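Oligopeptide-binding protein oppA (Lactococcus lactis, PDB 3DRF) captures oligopeptides in a voluminous cavity that closes like a Venus fly-trap and serves their uptake through the OppABCDF ABC transporter. Local coordinates at residues A[496-508]-A[522-535]. Numbering follows the deposited sequence.
Sequences FNDSEITKDLNDI and AFVKYQEDMNKKAY
An antiparallel helix pair, 499-508 against the later turns of helix 516-533, with segment axes approaching to 8.9 Å at 156°, is tied at one end through the N-cap of the first helix, where Asp498 meets Lys533 and Tyr535. A short aspartate suits this cap: OD2 accepts Ile501 N through its anti lone pair, while OD1 faces the other segment. There Lys533 NZ bonds to Asp498 OD1 at 2.7 Å on the syn side, and Tyr535 OH, 2.6 Å from the same OD1, comes from above the carboxylate plane. Phe496 and Tyr535 form an offset stack, planes 24° apart, with Phe496 CB over one face of the Tyr535 ring and Lys533 CB over the opposite face. Deeper in, Ile501 CD1 touches Met530 SD at 3.7 Å, and Leu505 CD2 reaches Tyr526 CE1; Phe485 of helix 482-485 packs on Leu505, Tyr526 and Met530. At the far end Ile508 CG1 packs on the small methyl of Ala522, and CG2 lies over one face of Phe523. Along the flank Lys525 NZ bridges Asp504 OD1 and Asp529 OD2. Asp504 OD2 and Asp529 OD2 are only 2.5 Å apart, so one acid probably holds a proton and donates it to the other; Lys525 would offset remaining charge, to which nearby Glu500 adds.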
loop_
_atom_site.group_PDB
_atom_site.type_symbol
_atom_site.label_atom_id
_atom_site.label_comp_id
_atom_site.label_asym_id
_atom_site.label_seq_id
_atom_site.Cartn_x
_atom_site.Cartn_y
_atom_site.Cartn_z
ATOM N N PHE A 496 -3.238 16.585 5.136
ATOM C CA PHE A 496 -4.507 17.201 5.522
ATOM C C PHE A 496 -4.911 16.666 6.907
ATOM O O PHE A 496 -4.523 15.609 7.326
ATOM C CB PHE A 496 -5.613 17.053 4.448
ATOM C CG PHE A 496 -6.205 15.643 4.304
ATOM C CD1 PHE A 496 -7.107 15.122 5.249
ATOM C CD2 PHE A 496 -5.838 14.863 3.211
ATOM C CE1 PHE A 496 -7.662 13.844 5.071
ATOM C CE2 PHE A 496 -6.418 13.596 3.042
ATOM C CZ PHE A 496 -7.317 13.098 3.974
ATOM N N ASN A 497 -5.669 17.486 7.581
ATOM C CA ASN A 497 -6.201 17.176 8.909
ATOM C C ASN A 497 -7.510 17.946 9.050
ATOM O O ASN A 497 -7.514 19.117 9.288
ATOM C CB ASN A 497 -5.208 17.587 10.035
ATOM C CG ASN A 497 -5.709 17.140 11.401
ATOM O OD1 ASN A 497 -6.853 17.190 11.665
ATOM N ND2 ASN A 497 -4.814 16.691 12.224
ATOM N N ASP A 498 -8.589 17.236 8.859
ATOM C CA ASP A 498 -9.886 17.835 8.624
ATOM C C ASP A 498 -10.936 17.126 9.482
ATOM O O ASP A 498 -11.038 15.961 9.467
ATOM C CB ASP A 498 -10.206 17.704 7.100
ATOM C CG ASP A 498 -11.547 18.346 6.723
ATOM O OD1 ASP A 498 -11.538 19.481 6.244
ATOM O OD2 ASP A 498 -12.566 17.707 6.887
ATOM N N SER A 499 -11.681 17.896 10.249
ATOM C CA SER A 499 -12.630 17.274 11.210
ATOM C C SER A 499 -13.720 16.455 10.516
ATOM O O SER A 499 -14.014 15.409 10.955
ATOM C CB SER A 499 -13.298 18.300 12.131
ATOM O OG SER A 499 -12.300 18.885 12.966
ATOM N N GLU A 500 -14.222 16.924 9.387
ATOM C CA GLU A 500 -15.250 16.178 8.652
ATOM C C GLU A 500 -14.712 14.823 8.191
ATOM O O GLU A 500 -15.371 13.793 8.347
ATOM C CB GLU A 500 -15.761 16.985 7.449
ATOM C CG GLU A 500 -16.780 16.268 6.577
ATOM C CD GLU A 500 -17.345 17.160 5.493
ATOM O OE1 GLU A 500 -18.198 18.024 5.804
ATOM O OE2 GLU A 500 -16.912 16.999 4.338
ATOM N N ILE A 501 -13.533 14.834 7.592
ATOM C CA ILE A 501 -12.879 13.571 7.125
ATOM C C ILE A 501 -12.570 12.609 8.266
ATOM O O ILE A 501 -12.854 11.467 8.172
ATOM C CB ILE A 501 -11.666 13.819 6.198
ATOM C CG1 ILE A 501 -12.074 14.680 4.953
ATOM C CG2 ILE A 501 -11.033 12.458 5.806
ATOM C CD1 ILE A 501 -13.237 14.082 4.116
ATOM N N THR A 502 -11.984 13.128 9.330
ATOM C CA THR A 502 -11.667 12.350 10.536
ATOM C C THR A 502 -12.952 11.710 11.118
ATOM O O THR A 502 -12.980 10.550 11.362
ATOM C CB THR A 502 -11.000 13.243 11.598
ATOM O OG1 THR A 502 -9.662 13.507 11.148
ATOM C CG2 THR A 502 -10.970 12.540 12.973
ATOM N N LYS A 503 -14.058 12.488 11.231
ATOM C CA LYS A 503 -15.314 11.902 11.693
ATOM C C LYS A 503 -15.867 10.868 10.703
ATOM O O LYS A 503 -16.427 9.856 11.114
ATOM C CB LYS A 503 -16.336 12.990 11.972
ATOM C CG LYS A 503 -15.996 13.840 13.188
ATOM C CD LYS A 503 -17.189 14.689 13.571
ATOM C CE LYS A 503 -16.879 15.643 14.699
ATOM N NZ LYS A 503 -16.416 16.959 14.179
ATOM N N ASP A 504 -15.719 11.110 9.357
ATOM C CA ASP A 504 -16.107 10.109 8.371
ATOM C C ASP A 504 -15.363 8.798 8.598
ATOM O O ASP A 504 -15.945 7.718 8.508
ATOM C CB ASP A 504 -15.847 10.623 6.952
ATOM C CG ASP A 504 -16.847 11.678 6.521
ATOM O OD1 ASP A 504 -17.852 11.873 7.235
ATOM O OD2 ASP A 504 -16.630 12.313 5.467
ATOM N N LEU A 505 -14.038 8.880 8.672
ATOM C CA LEU A 505 -13.159 7.701 8.827
ATOM C C LEU A 505 -13.558 6.919 10.100
ATOM O O LEU A 505 -13.728 5.721 10.056
ATOM C CB LEU A 505 -11.688 8.107 8.966
ATOM C CG LEU A 505 -11.046 8.563 7.604
ATOM C CD1 LEU A 505 -9.724 9.235 7.908
ATOM C CD2 LEU A 505 -10.850 7.441 6.579
ATOM N N ASN A 506 -13.778 7.651 11.178
ATOM C CA ASN A 506 -14.153 7.018 12.466
ATOM C C ASN A 506 -15.566 6.402 12.369
ATOM O O ASN A 506 -15.776 5.342 12.872
ATOM C CB ASN A 506 -14.053 8.036 13.618
ATOM C CG ASN A 506 -12.618 8.485 13.900
ATOM O OD1 ASN A 506 -11.669 7.921 13.446
ATOM N ND2 ASN A 506 -12.527 9.516 14.668
ATOM N N ASP A 507 -16.484 7.104 11.711
ATOM C CA ASP A 507 -17.884 6.590 11.591
ATOM C C ASP A 507 -17.915 5.217 10.882
ATOM O O ASP A 507 -18.649 4.356 11.278
ATOM C CB ASP A 507 -18.769 7.654 10.918
ATOM C CG ASP A 507 -20.240 7.436 11.181
ATOM O OD1 ASP A 507 -20.585 7.065 12.289
ATOM O OD2 ASP A 507 -21.009 7.689 10.312
ATOM N N ILE A 508 -17.099 5.062 9.839
ATOM C CA ILE A 508 -16.989 3.803 9.083
ATOM C C ILE A 508 -16.634 2.609 9.986
ATOM O O ILE A 508 -17.074 1.513 9.781
ATOM C CB ILE A 508 -15.986 4.004 7.927
ATOM C CG1 ILE A 508 -16.678 4.786 6.781
ATOM C CG2 ILE A 508 -15.393 2.648 7.456
ATOM C CD1 ILE A 508 -15.659 5.414 5.747
ATOM N N ALA A 522 -22.032 5.300 5.685
ATOM C CA ALA A 522 -20.812 5.962 6.110
ATOM C C ALA A 522 -19.740 5.927 5.020
ATOM O O ALA A 522 -19.126 6.896 4.781
ATOM C CB ALA A 522 -20.340 5.285 7.386
ATOM N N PHE A 523 -19.598 4.806 4.340
ATOM C CA PHE A 523 -18.660 4.707 3.205
ATOM C C PHE A 523 -19.060 5.652 2.063
ATOM O O PHE A 523 -18.224 6.235 1.480
ATOM C CB PHE A 523 -18.538 3.249 2.685
ATOM C CG PHE A 523 -17.355 2.485 3.274
ATOM C CD1 PHE A 523 -16.042 2.829 2.999
ATOM C CD2 PHE A 523 -17.575 1.411 4.114
ATOM C CE1 PHE A 523 -14.975 2.134 3.531
ATOM C CE2 PHE A 523 -16.499 0.672 4.640
ATOM C CZ PHE A 523 -15.205 1.057 4.356
ATOM N N VAL A 524 -20.348 5.764 1.777
ATOM C CA VAL A 524 -20.795 6.678 0.699
ATOM C C VAL A 524 -20.457 8.142 1.087
ATOM O O VAL A 524 -19.984 8.880 0.293
ATOM C CB VAL A 524 -22.318 6.510 0.416
ATOM C CG1 VAL A 524 -22.841 7.687 -0.437
ATOM C CG2 VAL A 524 -22.576 5.195 -0.300
ATOM N N LYS A 525 -20.780 8.509 2.305
ATOM C CA LYS A 525 -20.516 9.892 2.796
ATOM C C LYS A 525 -19.032 10.241 2.716
ATOM O O LYS A 525 -18.693 11.273 2.238
ATOM C CB LYS A 525 -21.105 10.110 4.195
ATOM C CG LYS A 525 -20.888 11.565 4.681
ATOM C CD LYS A 525 -21.481 11.779 6.075
ATOM C CE LYS A 525 -21.540 13.249 6.487
ATOM N NZ LYS A 525 -20.162 13.854 6.596
ATOM N N TYR A 526 -18.192 9.325 3.167
ATOM C CA TYR A 526 -16.743 9.457 3.049
ATOM C C TYR A 526 -16.278 9.673 1.597
ATOM O O TYR A 526 -15.491 10.524 1.329
ATOM C CB TYR A 526 -16.113 8.174 3.596
ATOM C CG TYR A 526 -14.613 8.057 3.336
ATOM C CD1 TYR A 526 -13.696 8.951 3.902
ATOM C CD2 TYR A 526 -14.118 7.043 2.519
ATOM C CE1 TYR A 526 -12.310 8.802 3.642
ATOM C CE2 TYR A 526 -12.770 6.910 2.265
ATOM C CZ TYR A 526 -11.883 7.810 2.808
ATOM O OH TYR A 526 -10.506 7.704 2.565
ATOM N N GLN A 527 -16.783 8.850 0.696
ATOM C CA GLN A 527 -16.421 8.986 -0.721
ATOM C C GLN A 527 -16.848 10.360 -1.314
ATOM O O GLN A 527 -16.112 10.997 -1.980
ATOM C CB GLN A 527 -17.031 7.840 -1.550
ATOM C CG GLN A 527 -16.385 6.421 -1.262
ATOM C CD GLN A 527 -17.214 5.276 -1.880
ATOM O OE1 GLN A 527 -17.168 5.042 -3.049
ATOM N NE2 GLN A 527 -17.908 4.588 -1.075
ATOM N N GLU A 528 -18.064 10.780 -1.005
ATOM C CA GLU A 528 -18.566 12.072 -1.453
ATOM C C GLU A 528 -17.761 13.198 -0.816
ATOM O O GLU A 528 -17.394 14.105 -1.483
ATOM C CB GLU A 528 -20.033 12.245 -1.001
ATOM C CG GLU A 528 -21.101 11.354 -1.734
ATOM C CD GLU A 528 -22.455 11.396 -1.043
ATOM O OE1 GLU A 528 -22.565 11.753 0.124
ATOM O OE2 GLU A 528 -23.375 11.047 -1.738
ATOM N N ASP A 529 -17.480 13.105 0.476
ATOM C CA ASP A 529 -16.798 14.205 1.175
ATOM C C ASP A 529 -15.328 14.345 0.705
ATOM O O ASP A 529 -14.857 15.417 0.548
ATOM C CB ASP A 529 -16.844 14.040 2.724
ATOM C CG ASP A 529 -18.234 14.236 3.290
ATOM O OD1 ASP A 529 -19.124 14.734 2.625
ATOM O OD2 ASP A 529 -18.358 13.857 4.449
ATOM N N MET A 530 -14.664 13.245 0.446
ATOM C CA MET A 530 -13.277 13.293 -0.029
ATOM C C MET A 530 -13.266 13.937 -1.417
ATOM O O MET A 530 -12.421 14.681 -1.701
ATOM C CB MET A 530 -12.712 11.870 -0.127
ATOM C CG MET A 530 -12.314 11.328 1.316
ATOM S SD MET A 530 -10.821 12.222 2.050
ATOM C CE MET A 530 -9.448 11.240 1.327
ATOM N N ASN A 531 -14.233 13.611 -2.260
ATOM C CA ASN A 531 -14.280 14.226 -3.618
ATOM C C ASN A 531 -14.572 15.757 -3.540
ATOM O O ASN A 531 -14.009 16.505 -4.248
ATOM C CB ASN A 531 -15.345 13.502 -4.484
ATOM C CG ASN A 531 -14.854 12.170 -5.044
ATOM O OD1 ASN A 531 -13.695 11.830 -4.938
ATOM N ND2 ASN A 531 -15.745 11.436 -5.616
ATOM N N LYS A 532 -15.442 16.180 -2.640
ATOM C CA LYS A 532 -15.777 17.622 -2.505
ATOM C C LYS A 532 -14.623 18.423 -1.877
ATOM O O LYS A 532 -14.290 19.434 -2.371
ATOM C CB LYS A 532 -17.064 17.805 -1.699
ATOM C CG LYS A 532 -17.464 19.307 -1.651
ATOM C CD LYS A 532 -18.831 19.476 -0.980
ATOM C CE LYS A 532 -19.304 21.001 -1.081
ATOM N NZ LYS A 532 -20.422 21.370 -0.082
ATOM N N LYS A 533 -14.014 17.885 -0.820
ATOM C CA LYS A 533 -12.877 18.548 -0.193
ATOM C C LYS A 533 -11.692 18.592 -1.180
ATOM O O LYS A 533 -10.955 19.524 -1.195
ATOM C CB LYS A 533 -12.443 17.784 1.074
ATOM C CG LYS A 533 -13.430 17.823 2.282
ATOM C CD LYS A 533 -13.360 19.049 3.127
ATOM C CE LYS A 533 -14.332 18.982 4.334
ATOM N NZ LYS A 533 -14.023 20.183 5.313
ATOM N N ALA A 534 -11.524 17.513 -1.917
ATOM C CA ALA A 534 -10.550 17.448 -2.997
ATOM C C ALA A 534 -9.118 17.680 -2.482
ATOM O O ALA A 534 -8.298 18.236 -3.138
ATOM C CB ALA A 534 -10.926 18.479 -4.113
ATOM N N TYR A 535 -8.851 17.142 -1.298
ATOM C CA TYR A 535 -7.473 17.075 -0.822
ATOM C C TYR A 535 -6.664 16.049 -1.616
ATOM O O TYR A 535 -5.496 16.207 -1.732
ATOM C CB TYR A 535 -7.458 16.697 0.662
ATOM C CG TYR A 535 -8.181 17.679 1.607
ATOM C CD1 TYR A 535 -8.099 19.059 1.460
ATOM C CD2 TYR A 535 -8.945 17.206 2.674
ATOM C CE1 TYR A 535 -8.735 19.918 2.359
ATOM C CE2 TYR A 535 -9.578 18.069 3.559
ATOM C CZ TYR A 535 -9.445 19.393 3.402
ATOM O OH TYR A 535 -10.023 20.312 4.270
HETATM O O HOH W 1 -14.200 19.822 8.674
HETATM O O HOH W 2 -17.019 20.832 5.832
HETATM O O HOH W 3 -18.197 8.344 6.895
#